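Local coordinates for protein glucose-6-phosphate dehydrogenase (Trypanosoma cruzi, PDB 5AQ1) that oxidises glucose 6-phosphate to 6-phosphogluconolactone with NADP+ as hydride acceptor, the entry reaction of the pentose phosphate pathway, at residues Asn238-Val243 / Ile378-Glu383; Arg393-Ile398 / Ser504-Thr509; Leu408-Lys413 / His422-Asp427. All coordinates share one frame; numbering follows the deposited sequence.

Contact 1: Asn238-Val243 / Ile378-Glu383; sequences NSIACV and IQFKDE
A classic beta bulge interrupts the antiparallel pairing of 238-243 with 378-383 in the large mixed sheet of the enzyme. A241 and C242 together face the single residue Q379. The helix-like psi of A241 (-36°) turns successive N-H groups the same way, so Q379 O accepts from both A241 N at 2.9 Å and C242 N at 3.0 Å, both donors lying in the carbonyl plane of Q379. Q379 N returns a bond to C242 O at 2.8 Å. The small methyl of A241 suits the bulge, fitting between Q379 O and the aliphatic stem of K381. Past the bulge, V243 and I378 point the same way, and both methyl branches of V243 meet I378 CD1. I240 presents CD1 to I378 CG2 at 3.7 Å, while its CG1 approaches the F380 ring obliquely, touching CE1. V243 and I378 on one face, with I240 and F380 beside them, form a buried apolar patch. S239 O lies at the edge of the F380 ring and accepts from K381 N at 2.9 Å. K381 is long enough to extend alongside the 238-243 backbone: NZ reaches N238 O at 3.3 Å from above the carbonyl plane, a poorly directed bond, and has a stronger partner in S237 O. In the sheet, strand 240-248 runs between strands 373-380 and 361-366, with V243 bonded by its backbone to P360 and I362. I378 and F380 bond likewise to L396 and N394 on the far side of their strand, and V230 of the second subunit packs on F380.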
ATOM      1  N   ASN B 238       1.339   1.117  -8.294  1.00 29.90           N
ATOM      2  CA  ASN B 238       2.346   1.375  -7.259  1.00 30.21           C
ATOM      3  C   ASN B 238       3.602   0.533  -7.433  1.00 30.87           C
ATOM      4  O   ASN B 238       4.705   1.001  -7.150  1.00 32.75           O
ATOM      5  CB  ASN B 238       1.779   1.119  -5.861  1.00 29.88           C
ATOM      6  CG  ASN B 238       0.605   2.022  -5.526  1.00 29.50           C
ATOM      7  OD1 ASN B 238       0.396   3.057  -6.163  1.00 29.55           O
ATOM      8  ND2 ASN B 238      -0.154   1.644  -4.504  1.00 29.01           N
ATOM      9  N   SER B 239       3.425  -0.710  -7.877  1.00 30.85           N
ATOM     10  CA  SER B 239       4.535  -1.656  -8.041  1.00 31.28           C
ATOM     11  C   SER B 239       4.867  -1.972  -9.507  1.00 31.82           C
ATOM     12  O   SER B 239       6.014  -2.305  -9.821  1.00 31.15           O
ATOM     13  CB  SER B 239       4.220  -2.959  -7.308  1.00 30.95           C
ATOM     14  OG  SER B 239       4.139  -2.760  -5.910  1.00 30.01           O
ATOM     15  N   ILE B 240       3.878  -1.865 -10.396  1.00 32.87           N
ATOM     16  CA  ILE B 240       4.072  -2.227 -11.803  1.00 33.42           C
ATOM     17  C   ILE B 240       4.446  -1.004 -12.642  1.00 34.00           C
ATOM     18  O   ILE B 240       3.758   0.020 -12.614  1.00 33.27           O
ATOM     19  CB  ILE B 240       2.821  -2.909 -12.393  1.00 32.40           C
ATOM     20  CG1 ILE B 240       2.576  -4.244 -11.688  1.00 32.13           C
ATOM     21  CG2 ILE B 240       2.988  -3.135 -13.889  1.00 32.41           C
ATOM     22  CD1 ILE B 240       1.259  -4.902 -12.036  1.00 32.31           C
ATOM     23  N   ALA B 241       5.542  -1.136 -13.385  1.00 34.86           N
ATOM     24  CA  ALA B 241       6.043  -0.074 -14.252  1.00 35.89           C
ATOM     25  C   ALA B 241       5.536  -0.219 -15.683  1.00 36.82           C
ATOM     26  O   ALA B 241       5.278   0.779 -16.350  1.00 36.23           O
ATOM     27  CB  ALA B 241       7.565  -0.077 -14.247  1.00 36.53           C
ATOM     28  N   CYS B 242       5.417  -1.458 -16.153  1.00 37.96           N
ATOM     29  CA  CYS B 242       5.049  -1.723 -17.537  1.00 39.46           C
ATOM     30  C   CYS B 242       4.589  -3.169 -17.729  1.00 38.27           C
ATOM     31  O   CYS B 242       5.133  -4.088 -17.112  1.00 38.17           O
ATOM     32  CB  CYS B 242       6.243  -1.440 -18.448  1.00 41.48           C
ATOM     33  SG  CYS B 242       5.915  -1.737 -20.198  1.00 48.75           S
ATOM     34  N   VAL B 243       3.588  -3.362 -18.588  1.00 37.45           N
ATOM     35  CA  VAL B 243       3.086  -4.696 -18.931  1.00 36.68           C
ATOM     36  C   VAL B 243       3.202  -4.914 -20.439  1.00 37.00           C
ATOM     37  O   VAL B 243       2.707  -4.103 -21.223  1.00 37.11           O
ATOM     38  CB  VAL B 243       1.617  -4.876 -18.503  1.00 35.49           C
ATOM     39  CG1 VAL B 243       1.075  -6.221 -18.969  1.00 35.61           C
ATOM     40  CG2 VAL B 243       1.483  -4.744 -16.994  1.00 35.75           C
ATOM     41  N   ILE B 378       5.172  -8.892 -16.822  1.00 30.88           N
ATOM     42  CA  ILE B 378       4.813  -7.863 -15.854  1.00 30.81           C
ATOM     43  C   ILE B 378       6.110  -7.292 -15.285  1.00 30.86           C
ATOM     44  O   ILE B 378       6.707  -7.871 -14.371  1.00 30.71           O
ATOM     45  CB  ILE B 378       3.965  -8.428 -14.691  1.00 31.35           C
ATOM     46  CG1 ILE B 378       2.815  -9.303 -15.207  1.00 31.32           C
ATOM     47  CG2 ILE B 378       3.430  -7.297 -13.816  1.00 30.88           C
ATOM     48  CD1 ILE B 378       1.780  -8.555 -16.019  1.00 31.49           C
ATOM     49  N   GLN B 379       6.547  -6.161 -15.829  1.00 30.57           N
ATOM     50  CA  GLN B 379       7.794  -5.533 -15.403  1.00 31.11           C
ATOM     51  C   GLN B 379       7.549  -4.536 -14.271  1.00 30.18           C
ATOM     52  O   GLN B 379       6.887  -3.516 -14.463  1.00 29.42           O
ATOM     53  CB  GLN B 379       8.464  -4.841 -16.588  1.00 32.21           C
ATOM     54  CG  GLN B 379       9.821  -4.239 -16.279  1.00 32.99           C
ATOM     55  CD  GLN B 379      10.579  -3.856 -17.534  1.00 33.98           C
ATOM     56  OE1 GLN B 379      10.592  -2.694 -17.934  1.00 35.11           O
ATOM     57  NE2 GLN B 379      11.209  -4.835 -18.170  1.00 34.46           N
ATOM     58  N   PHE B 380       8.098  -4.842 -13.098  1.00 30.40           N
ATOM     59  CA  PHE B 380       7.934  -4.000 -11.916  1.00 30.92           C
ATOM     60  C   PHE B 380       8.901  -2.818 -11.920  1.00 30.53           C
ATOM     61  O   PHE B 380       9.840  -2.755 -12.718  1.00 30.04           O
ATOM     62  CB  PHE B 380       8.105  -4.827 -10.636  1.00 31.21           C
ATOM     63  CG  PHE B 380       7.122  -5.957 -10.514  1.00 31.48           C
ATOM     64  CD1 PHE B 380       5.824  -5.726 -10.079  1.00 31.33           C
ATOM     65  CD2 PHE B 380       7.485  -7.252 -10.859  1.00 32.36           C
ATOM     66  CE1 PHE B 380       4.910  -6.764  -9.976  1.00 31.00           C
ATOM     67  CE2 PHE B 380       6.575  -8.294 -10.757  1.00 32.02           C
ATOM     68  CZ  PHE B 380       5.287  -8.049 -10.313  1.00 30.92           C
ATOM     69  N   LYS B 381       8.638  -1.871 -11.029  1.00 30.65           N
ATOM     70  CA  LYS B 381       9.468  -0.681 -10.895  1.00 30.88           C
ATOM     71  C   LYS B 381      10.828  -1.015 -10.307  1.00 31.36           C
ATOM     72  O   LYS B 381      11.006  -2.035  -9.647  1.00 31.45           O
ATOM     73  CB  LYS B 381       8.779   0.348 -10.000  1.00 30.75           C
ATOM     74  CG  LYS B 381       7.581   1.024 -10.633  1.00 30.42           C
ATOM     75  CD  LYS B 381       6.778   1.768  -9.583  1.00 31.03           C
ATOM     76  CE  LYS B 381       6.042   2.952 -10.176  1.00 31.62           C
ATOM     77  NZ  LYS B 381       5.029   3.484  -9.227  1.00 31.89           N
ATOM     78  N   ASP B 382      11.780  -0.127 -10.544  1.00 32.75           N
ATOM     79  CA  ASP B 382      13.104  -0.245  -9.957  1.00 33.42           C
ATOM     80  C   ASP B 382      13.046  -0.013  -8.458  1.00 32.90           C
ATOM     81  O   ASP B 382      12.348   0.885  -7.986  1.00 32.32           O
ATOM     82  CB  ASP B 382      14.050   0.784 -10.569  1.00 33.94           C
ATOM     83  CG  ASP B 382      14.400   0.468 -11.991  1.00 34.95           C
ATOM     84  OD1 ASP B 382      15.284  -0.395 -12.204  1.00 36.97           O
ATOM     85  OD2 ASP B 382      13.797   1.091 -12.887  1.00 35.22           O
ATOM     86  N   GLU B 383      13.775  -0.838  -7.715  1.00 32.97           N
ATOM     87  CA  GLU B 383      14.118  -0.511  -6.345  1.00 33.13           C
ATOM     88  C   GLU B 383      15.393   0.332  -6.443  1.00 33.82           C
ATOM     89  O   GLU B 383      16.478  -0.187  -6.726  1.00 33.15           O
ATOM     90  CB  GLU B 383      14.315  -1.778  -5.514  1.00 32.79           C
ATOM     91  CG  GLU B 383      14.247  -1.550  -4.012  1.00 33.47           C
ATOM     92  CD  GLU B 383      12.870  -1.124  -3.512  1.00 33.14           C
ATOM     93  OE1 GLU B 383      11.854  -1.375  -4.200  1.00 32.07           O
ATOM     94  OE2 GLU B 383      12.806  -0.541  -2.407  1.00 32.73           O
TER

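Contact 2: Arg393-Ile398 / Ser504-Thr509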
ATOM      1  N   ARG B 393      15.041  -4.076 -12.935  1.00 38.25           N
ATOM      2  CA  ARG B 393      13.629  -4.282 -12.679  1.00 36.93           C
ATOM      3  C   ARG B 393      13.294  -5.756 -12.544  1.00 35.99           C
ATOM      4  O   ARG B 393      13.697  -6.565 -13.377  1.00 37.70           O
ATOM      5  CB  ARG B 393      12.798  -3.672 -13.803  1.00 36.79           C
ATOM      6  CG  ARG B 393      12.787  -2.160 -13.797  1.00 38.01           C
ATOM      7  CD  ARG B 393      11.996  -1.645 -14.978  1.00 38.89           C
ATOM      8  NE  ARG B 393      11.831  -0.196 -14.953  1.00 40.27           N
ATOM      9  CZ  ARG B 393      11.143   0.499 -15.856  1.00 41.07           C
ATOM     10  NH1 ARG B 393      10.549  -0.116 -16.879  1.00 40.49           N
ATOM     11  NH2 ARG B 393      11.053   1.819 -15.741  1.00 41.09           N
ATOM     12  N   ASN B 394      12.553  -6.099 -11.494  1.00 34.97           N
ATOM     13  CA  ASN B 394      11.943  -7.417 -11.398  1.00 34.35           C
ATOM     14  C   ASN B 394      10.933  -7.589 -12.522  1.00 34.33           C
ATOM     15  O   ASN B 394      10.393  -6.615 -13.044  1.00 34.00           O
ATOM     16  CB  ASN B 394      11.232  -7.619 -10.055  1.00 33.33           C
ATOM     17  CG  ASN B 394      12.167  -7.558  -8.858  1.00 33.10           C
ATOM     18  OD1 ASN B 394      11.702  -7.372  -7.737  1.00 32.62           O
ATOM     19  ND2 ASN B 394      13.473  -7.711  -9.076  1.00 33.66           N
ATOM     20  N   GLU B 395      10.672  -8.836 -12.885  1.00 35.06           N
ATOM     21  CA  GLU B 395       9.747  -9.123 -13.966  1.00 35.50           C
ATOM     22  C   GLU B 395       9.105 -10.484 -13.750  1.00 34.52           C
ATOM     23  O   GLU B 395       9.804 -11.476 -13.554  1.00 34.39           O
ATOM     24  CB  GLU B 395      10.493  -9.091 -15.297  1.00 37.10           C
ATOM     25  CG  GLU B 395       9.636  -8.724 -16.489  1.00 38.45           C
ATOM     26  CD  GLU B 395      10.385  -8.873 -17.797  1.00 41.36           C
ATOM     27  OE1 GLU B 395      10.972  -9.949 -18.030  1.00 44.98           O
ATOM     28  OE2 GLU B 395      10.392  -7.920 -18.595  1.00 42.21           O
ATOM     29  N   LEU B 396       7.776 -10.522 -13.740  1.00 33.25           N
ATOM     30  CA  LEU B 396       7.058 -11.784 -13.772  1.00 32.39           C
ATOM     31  C   LEU B 396       6.816 -12.134 -15.234  1.00 32.27           C
ATOM     32  O   LEU B 396       6.258 -11.334 -15.985  1.00 31.34           O
ATOM     33  CB  LEU B 396       5.727 -11.688 -13.027  1.00 32.29           C
ATOM     34  CG  LEU B 396       4.889 -12.972 -12.963  1.00 31.79           C
ATOM     35  CD1 LEU B 396       5.623 -14.081 -12.221  1.00 32.29           C
ATOM     36  CD2 LEU B 396       3.548 -12.676 -12.311  1.00 31.46           C
ATOM     37  N   VAL B 397       7.253 -13.323 -15.629  1.00 32.24           N
ATOM     38  CA  VAL B 397       7.104 -13.781 -16.999  1.00 32.79           C
ATOM     39  C   VAL B 397       6.208 -15.011 -17.033  1.00 32.51           C
ATOM     40  O   VAL B 397       6.518 -16.021 -16.401  1.00 34.08           O
ATOM     41  CB  VAL B 397       8.470 -14.130 -17.613  1.00 34.18           C
ATOM     42  CG1 VAL B 397       8.317 -14.534 -19.073  1.00 33.79           C
ATOM     43  CG2 VAL B 397       9.419 -12.946 -17.472  1.00 34.41           C
ATOM     44  N   ILE B 398       5.091 -14.909 -17.746  1.00 31.32           N
ATOM     45  CA  ILE B 398       4.237 -16.057 -18.024  1.00 31.39           C
ATOM     46  C   ILE B 398       4.380 -16.390 -19.505  1.00 31.78           C
ATOM     47  O   ILE B 398       4.003 -15.585 -20.357  1.00 32.48           O
ATOM     48  CB  ILE B 398       2.759 -15.761 -17.704  1.00 31.05           C
ATOM     49  CG1 ILE B 398       2.584 -15.469 -16.212  1.00 30.52           C
ATOM     50  CG2 ILE B 398       1.871 -16.932 -18.117  1.00 30.60           C
ATOM     51  CD1 ILE B 398       1.351 -14.651 -15.899  1.00 29.92           C
ATOM     52  N   SER B 504       8.255   3.799 -24.648  1.00 43.95           N
ATOM     53  CA  SER B 504       6.976   3.490 -24.014  1.00 43.73           C
ATOM     54  C   SER B 504       7.129   3.079 -22.545  1.00 44.77           C
ATOM     55  O   SER B 504       6.159   3.135 -21.790  1.00 46.28           O
ATOM     56  CB  SER B 504       6.239   2.388 -24.780  1.00 43.59           C
ATOM     57  OG  SER B 504       5.834   2.829 -26.064  1.00 42.74           O
ATOM     58  N   GLY B 505       8.328   2.649 -22.150  1.00 44.08           N
ATOM     59  CA  GLY B 505       8.623   2.383 -20.743  1.00 42.36           C
ATOM     60  C   GLY B 505       9.030   0.964 -20.386  1.00 40.71           C
ATOM     61  O   GLY B 505       9.236   0.669 -19.214  1.00 40.48           O
ATOM     62  N   TYR B 506       9.134   0.076 -21.370  1.00 39.94           N
ATOM     63  CA  TYR B 506       9.653  -1.265 -21.117  1.00 40.90           C
ATOM     64  C   TYR B 506      11.178  -1.266 -21.259  1.00 43.60           C
ATOM     65  O   TYR B 506      11.701  -1.048 -22.351  1.00 44.36           O
ATOM     66  CB  TYR B 506       9.034  -2.289 -22.071  1.00 39.70           C
ATOM     67  CG  TYR B 506       9.490  -3.697 -21.782  1.00 38.74           C
ATOM     68  CD1 TYR B 506       8.867  -4.467 -20.807  1.00 37.58           C
ATOM     69  CD2 TYR B 506      10.569  -4.251 -22.466  1.00 38.98           C
ATOM     70  CE1 TYR B 506       9.296  -5.754 -20.532  1.00 37.43           C
ATOM     71  CE2 TYR B 506      11.008  -5.533 -22.197  1.00 39.28           C
ATOM     72  CZ  TYR B 506      10.371  -6.283 -21.231  1.00 38.16           C
ATOM     73  OH  TYR B 506      10.817  -7.561 -20.975  1.00 37.37           O
ATOM     74  N   LYS B 507      11.879  -1.494 -20.150  1.00 46.69           N
ATOM     75  CA  LYS B 507      13.341  -1.568 -20.156  1.00 50.28           C
ATOM     76  C   LYS B 507      13.767  -2.981 -20.486  1.00 52.90           C
ATOM     77  O   LYS B 507      13.640  -3.885 -19.663  1.00 49.51           O
ATOM     78  CB  LYS B 507      13.933  -1.132 -18.813  1.00 52.22           C
ATOM     79  CG  LYS B 507      14.219   0.360 -18.742  1.00 55.05           C
ATOM     80  CD  LYS B 507      14.427   0.847 -17.317  1.00 58.49           C
ATOM     81  CE  LYS B 507      15.836   0.581 -16.813  1.00 61.68           C
ATOM     82  NZ  LYS B 507      16.042   1.203 -15.476  1.00 65.35           N
ATOM     83  N   THR B 508      14.267  -3.159 -21.702  1.00 61.22           N
ATOM     84  CA  THR B 508      14.649  -4.476 -22.187  1.00 66.75           C
ATOM     85  C   THR B 508      16.030  -4.847 -21.634  1.00 73.56           C
ATOM     86  O   THR B 508      17.008  -4.120 -21.837  1.00 76.20           O
ATOM     87  CB  THR B 508      14.590  -4.537 -23.735  1.00 66.68           C
ATOM     88  OG1 THR B 508      14.511  -5.901 -24.163  1.00 66.49           O
ATOM     89  CG2 THR B 508      15.794  -3.849 -24.394  1.00 67.59           C
ATOM     90  N   THR B 509      16.087  -5.959 -20.900  1.00 79.57           N
ATOM     91  CA  THR B 509      17.335  -6.467 -20.309  1.00 89.78           C
ATOM     92  C   THR B 509      17.087  -7.834 -19.673  1.00 89.83           C
ATOM     93  O   THR B 509      17.322  -8.848 -20.319  1.00 88.20           O
ATOM     94  CB  THR B 509      17.951  -5.516 -19.249  1.00 94.88           C
ATOM     95  OG1 THR B 509      18.070  -4.185 -19.771  1.00 95.84           O
ATOM     96  CG2 THR B 509      19.342  -6.008 -18.841  1.00 94.65           C
ATOM     97  OXT THR B 509      16.650  -7.964 -18.524  1.00 88.16           O
TER
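The R393 guanidinium carries K507 CD over the centre of one face, 3.6 Å above the plane, and meets G505 O at its edge. The side chains of R393 and K507 cross at about a right angle. G505 O lies 6° out of the guanidinium plane and accepts from R393 NH1 at 2.8 Å, the N-H meeting the carbonyl nearly head-on. An extended chain from CG to NE lets R393 reach this far from the loop just before strand 395-401. At the ring edge of Y506, E395 OE2 lies near the ring plane, with carboxylate and ring 19° apart. The phenol donates to E395 OE2, but the modelled separation is too short to be relied on. With CG opposite its backbone N (chi1 -177°), Y506 brings its hydroxyl back to the strand although its CB points away. Glycine fits position 505, where the backbone leaves helix 495-504 with positive phi in a Schellman motif. R377 forms a salt bridge with E395. The R393-G505 bond, and probably the Y506-E395 pair, hold the start of the tail to the sheet, while D382, shared by R393 NE and more weakly by K507 NZ, probably offsets their like charges.

Contact 3: Leu408-Lys413 / His422-Asp427; sequences LKLTAK and HQTELD
This contact is a two-stranded antiparallel beta hairpin, 408-413 against 422-427, at one edge of the mixed sheet as counted within the chain. The strands twist strongly, their directions 134° apart, yet stay in register. Hydrogen-bonded pairs L408-L426, L410-T424 and A412-H422 each exchange two backbone bonds; T424 N to L410 O is 2.8 Å and nearly linear at 174°. Between them, the non-hydrogen-bonded pairs K409-E425 and T411-Q423 bring CA-H groups near carbonyl oxygens, as with E425 CA and L408 O at 3.3 Å. The face carrying L408, L410, A412 and L426 is largely apolar: L410 CD1 rests alongside T424 CG2 at 3.7 Å, T424 CG2 also touches A412 CB at 3.8 Å, and L426 CD1 is approached by L408 and L410. Threonine suits this strand, offering a methyl to that face while its hydroxyl has a partner in Y434 of the second subunit. That subunit covers much of the hairpin: its F231 packs on L410, its R433 forms a salt bridge with E425, and D427 makes backbone bonds to it. H422 has its ring between the backbone N and the carbonyl carbon (chi1 76°), which turns the ring toward the backbone of A412 and K413. NE2 bonds to Y434 OH of the second subunit; ND1 makes a weak bond to A412 O at 3.1 Å, and K413 O lies at the ring edge, 3.3 Å from CE1.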
ATOM      1  N   LEU B 408       9.856 -15.726 -12.212  1.00 39.59           N
ATOM      2  CA  LEU B 408      10.018 -14.397 -11.634  1.00 39.01           C
ATOM      3  C   LEU B 408      11.491 -13.996 -11.668  1.00 38.86           C
ATOM      4  O   LEU B 408      12.321 -14.577 -10.965  1.00 37.92           O
ATOM      5  CB  LEU B 408       9.502 -14.396 -10.195  1.00 39.04           C
ATOM      6  CG  LEU B 408       9.637 -13.097  -9.406  1.00 39.77           C
ATOM      7  CD1 LEU B 408       8.801 -11.993 -10.036  1.00 39.13           C
ATOM      8  CD2 LEU B 408       9.233 -13.337  -7.960  1.00 40.09           C
ATOM      9  N   LYS B 409      11.810 -13.009 -12.498  1.00 38.49           N
ATOM     10  CA  LYS B 409      13.177 -12.528 -12.624  1.00 39.09           C
ATOM     11  C   LYS B 409      13.467 -11.547 -11.501  1.00 39.01           C
ATOM     12  O   LYS B 409      12.715 -10.594 -11.297  1.00 38.87           O
ATOM     13  CB  LYS B 409      13.383 -11.836 -13.966  1.00 40.16           C
ATOM     14  CG  LYS B 409      13.155 -12.735 -15.168  1.00 41.99           C
ATOM     15  CD  LYS B 409      13.190 -11.946 -16.465  1.00 43.97           C
ATOM     16  CE  LYS B 409      14.610 -11.589 -16.870  1.00 46.73           C
ATOM     17  NZ  LYS B 409      14.633 -10.790 -18.128  1.00 48.57           N
ATOM     18  N   LEU B 410      14.557 -11.783 -10.778  1.00 38.92           N
ATOM     19  CA  LEU B 410      14.967 -10.901  -9.698  1.00 38.58           C
ATOM     20  C   LEU B 410      16.486 -10.850  -9.565  1.00 37.98           C
ATOM     21  O   LEU B 410      17.206 -11.581 -10.245  1.00 38.60           O
ATOM     22  CB  LEU B 410      14.301 -11.307  -8.374  1.00 39.96           C
ATOM     23  CG  LEU B 410      14.030 -12.778  -8.053  1.00 41.46           C
ATOM     24  CD1 LEU B 410      15.295 -13.605  -8.096  1.00 43.51           C
ATOM     25  CD2 LEU B 410      13.376 -12.907  -6.687  1.00 42.43           C
ATOM     26  N   THR B 411      16.961  -9.957  -8.703  1.00 36.61           N
ATOM     27  CA  THR B 411      18.387  -9.795  -8.449  1.00 36.05           C
ATOM     28  C   THR B 411      18.801 -10.585  -7.205  1.00 36.24           C
ATOM     29  O   THR B 411      18.068 -10.637  -6.213  1.00 37.15           O
ATOM     30  CB  THR B 411      18.735  -8.310  -8.275  1.00 35.85           C
ATOM     31  OG1 THR B 411      18.421  -7.615  -9.485  1.00 35.15           O
ATOM     32  CG2 THR B 411      20.212  -8.120  -7.958  1.00 37.34           C
ATOM     33  N   ALA B 412      19.966 -11.218  -7.280  1.00 35.62           N
ATOM     34  CA  ALA B 412      20.514 -11.976  -6.165  1.00 36.04           C
ATOM     35  C   ALA B 412      22.023 -11.793  -6.112  1.00 36.76           C
ATOM     36  O   ALA B 412      22.634 -11.309  -7.067  1.00 37.16           O
ATOM     37  CB  ALA B 412      20.168 -13.452  -6.307  1.00 36.50           C
ATOM     38  N   LYS B 413      22.616 -12.174  -4.987  1.00 37.13           N
ATOM     39  CA  LYS B 413      24.067 -12.179  -4.842  1.00 38.17           C
ATOM     40  C   LYS B 413      24.653 -13.226  -5.784  1.00 38.43           C
ATOM     41  O   LYS B 413      24.108 -14.321  -5.895  1.00 38.00           O
ATOM     42  CB  LYS B 413      24.448 -12.492  -3.393  1.00 39.10           C
ATOM     43  CG  LYS B 413      25.944 -12.568  -3.127  1.00 40.61           C
ATOM     44  CD  LYS B 413      26.227 -13.232  -1.792  1.00 41.76           C
ATOM     45  CE  LYS B 413      27.693 -13.601  -1.658  1.00 43.45           C
ATOM     46  NZ  LYS B 413      28.064 -14.762  -2.513  1.00 44.13           N
ATOM     47  N   HIS B 422      23.695 -10.285  -9.657  1.00 43.45           N
ATOM     48  CA  HIS B 422      23.333 -10.777 -10.985  1.00 43.33           C
ATOM     49  C   HIS B 422      21.826 -10.997 -11.026  1.00 42.21           C
ATOM     50  O   HIS B 422      21.194 -11.141  -9.980  1.00 40.98           O
ATOM     51  CB  HIS B 422      24.071 -12.084 -11.304  1.00 43.78           C
ATOM     52  CG  HIS B 422      23.507 -13.288 -10.611  1.00 43.63           C
ATOM     53  ND1 HIS B 422      23.449 -13.402  -9.240  1.00 43.91           N
ATOM     54  CD2 HIS B 422      22.977 -14.431 -11.107  1.00 44.16           C
ATOM     55  CE1 HIS B 422      22.901 -14.561  -8.919  1.00 44.07           C
ATOM     56  NE2 HIS B 422      22.612 -15.206 -10.033  1.00 44.28           N
ATOM     57  N   GLN B 423      21.252 -11.017 -12.225  1.00 43.24           N
ATOM     58  CA  GLN B 423      19.835 -11.337 -12.374  1.00 44.05           C
ATOM     59  C   GLN B 423      19.662 -12.847 -12.541  1.00 41.74           C
ATOM     60  O   GLN B 423      20.401 -13.485 -13.287  1.00 41.31           O
ATOM     61  CB  GLN B 423      19.208 -10.561 -13.539  1.00 47.67           C
ATOM     62  CG  GLN B 423      17.732 -10.878 -13.773  1.00 52.95           C
ATOM     63  CD  GLN B 423      16.959  -9.718 -14.413  1.00 58.31           C
ATOM     64  OE1 GLN B 423      17.017  -9.494 -15.633  1.00 59.94           O
ATOM     65  NE2 GLN B 423      16.223  -8.977 -13.583  1.00 58.38           N
ATOM     66  N   THR B 424      18.689 -13.404 -11.823  1.00 40.25           N
ATOM     67  CA  THR B 424      18.384 -14.834 -11.861  1.00 39.97           C
ATOM     68  C   THR B 424      16.856 -15.017 -11.896  1.00 38.81           C
ATOM     69  O   THR B 424      16.131 -14.048 -12.116  1.00 37.71           O
ATOM     70  CB  THR B 424      19.035 -15.564 -10.662  1.00 40.96           C
ATOM     71  OG1 THR B 424      18.817 -16.977 -10.769  1.00 41.53           O
ATOM     72  CG2 THR B 424      18.486 -15.057  -9.328  1.00 40.91           C
ATOM     73  N   GLU B 425      16.372 -16.248 -11.715  1.00 39.49           N
ATOM     74  CA  GLU B 425      14.927 -16.527 -11.742  1.00 39.76           C
ATOM     75  C   GLU B 425      14.499 -17.522 -10.681  1.00 38.77           C
ATOM     76  O   GLU B 425      15.268 -18.394 -10.291  1.00 39.23           O
ATOM     77  CB  GLU B 425      14.477 -17.105 -13.090  1.00 42.29           C
ATOM     78  CG  GLU B 425      15.037 -16.430 -14.328  1.00 45.44           C
ATOM     79  CD  GLU B 425      16.425 -16.921 -14.686  1.00 49.30           C
ATOM     80  OE1 GLU B 425      16.707 -18.123 -14.495  1.00 51.45           O
ATOM     81  OE2 GLU B 425      17.241 -16.096 -15.147  1.00 54.93           O
ATOM     82  N   LEU B 426      13.261 -17.374 -10.221  1.00 37.72           N
ATOM     83  CA  LEU B 426      12.546 -18.453  -9.556  1.00 37.72           C
ATOM     84  C   LEU B 426      11.651 -19.032 -10.635  1.00 38.47           C
ATOM     85  O   LEU B 426      10.781 -18.340 -11.159  1.00 38.27           O
ATOM     86  CB  LEU B 426      11.720 -17.935  -8.380  1.00 37.06           C
ATOM     87  CG  LEU B 426      12.464 -17.110  -7.325  1.00 36.84           C
ATOM     88  CD1 LEU B 426      11.478 -16.650  -6.264  1.00 36.14           C
ATOM     89  CD2 LEU B 426      13.601 -17.885  -6.683  1.00 37.40           C
ATOM     90  N   ASP B 427      11.874 -20.299 -10.974  1.00 41.00           N
ATOM     91  CA  ASP B 427      11.324 -20.886 -12.188  1.00 41.01           C
ATOM     92  C   ASP B 427      10.287 -21.977 -11.918  1.00 39.09           C
ATOM     93  O   ASP B 427      10.417 -22.749 -10.972  1.00 38.54           O
ATOM     94  CB  ASP B 427      12.467 -21.469 -13.016  1.00 43.91           C
ATOM     95  CG  ASP B 427      12.000 -22.033 -14.336  1.00 48.20           C
ATOM     96  OD1 ASP B 427      11.632 -21.230 -15.224  1.00 52.13           O
ATOM     97  OD2 ASP B 427      11.999 -23.278 -14.477  1.00 51.18           O
TER

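All three contacts reach the same mixed sheet, contact 2 through its 393-398 segment alone. Contacts 1 and 3 are buried strand pairings, one interrupted by a bulge within the sheet, the other a regular hairpin at its edge; both touch the second subunit, contact 3 more extensively. Contact 2 is partly buried and relies on side chains of 393-398, one of them bonding the backbone of the C-terminal tail. Strand 395-401 lies between 373-380 of contact 1 and 405-413 of contact 3, bonding through I378 N to L396 O and through K409 N to E395 O. Q379 also joins contacts 1 and 2, its OE1 accepting from R393 NH1 at 2.8 Å. Contacts 1 and 3 do not touch.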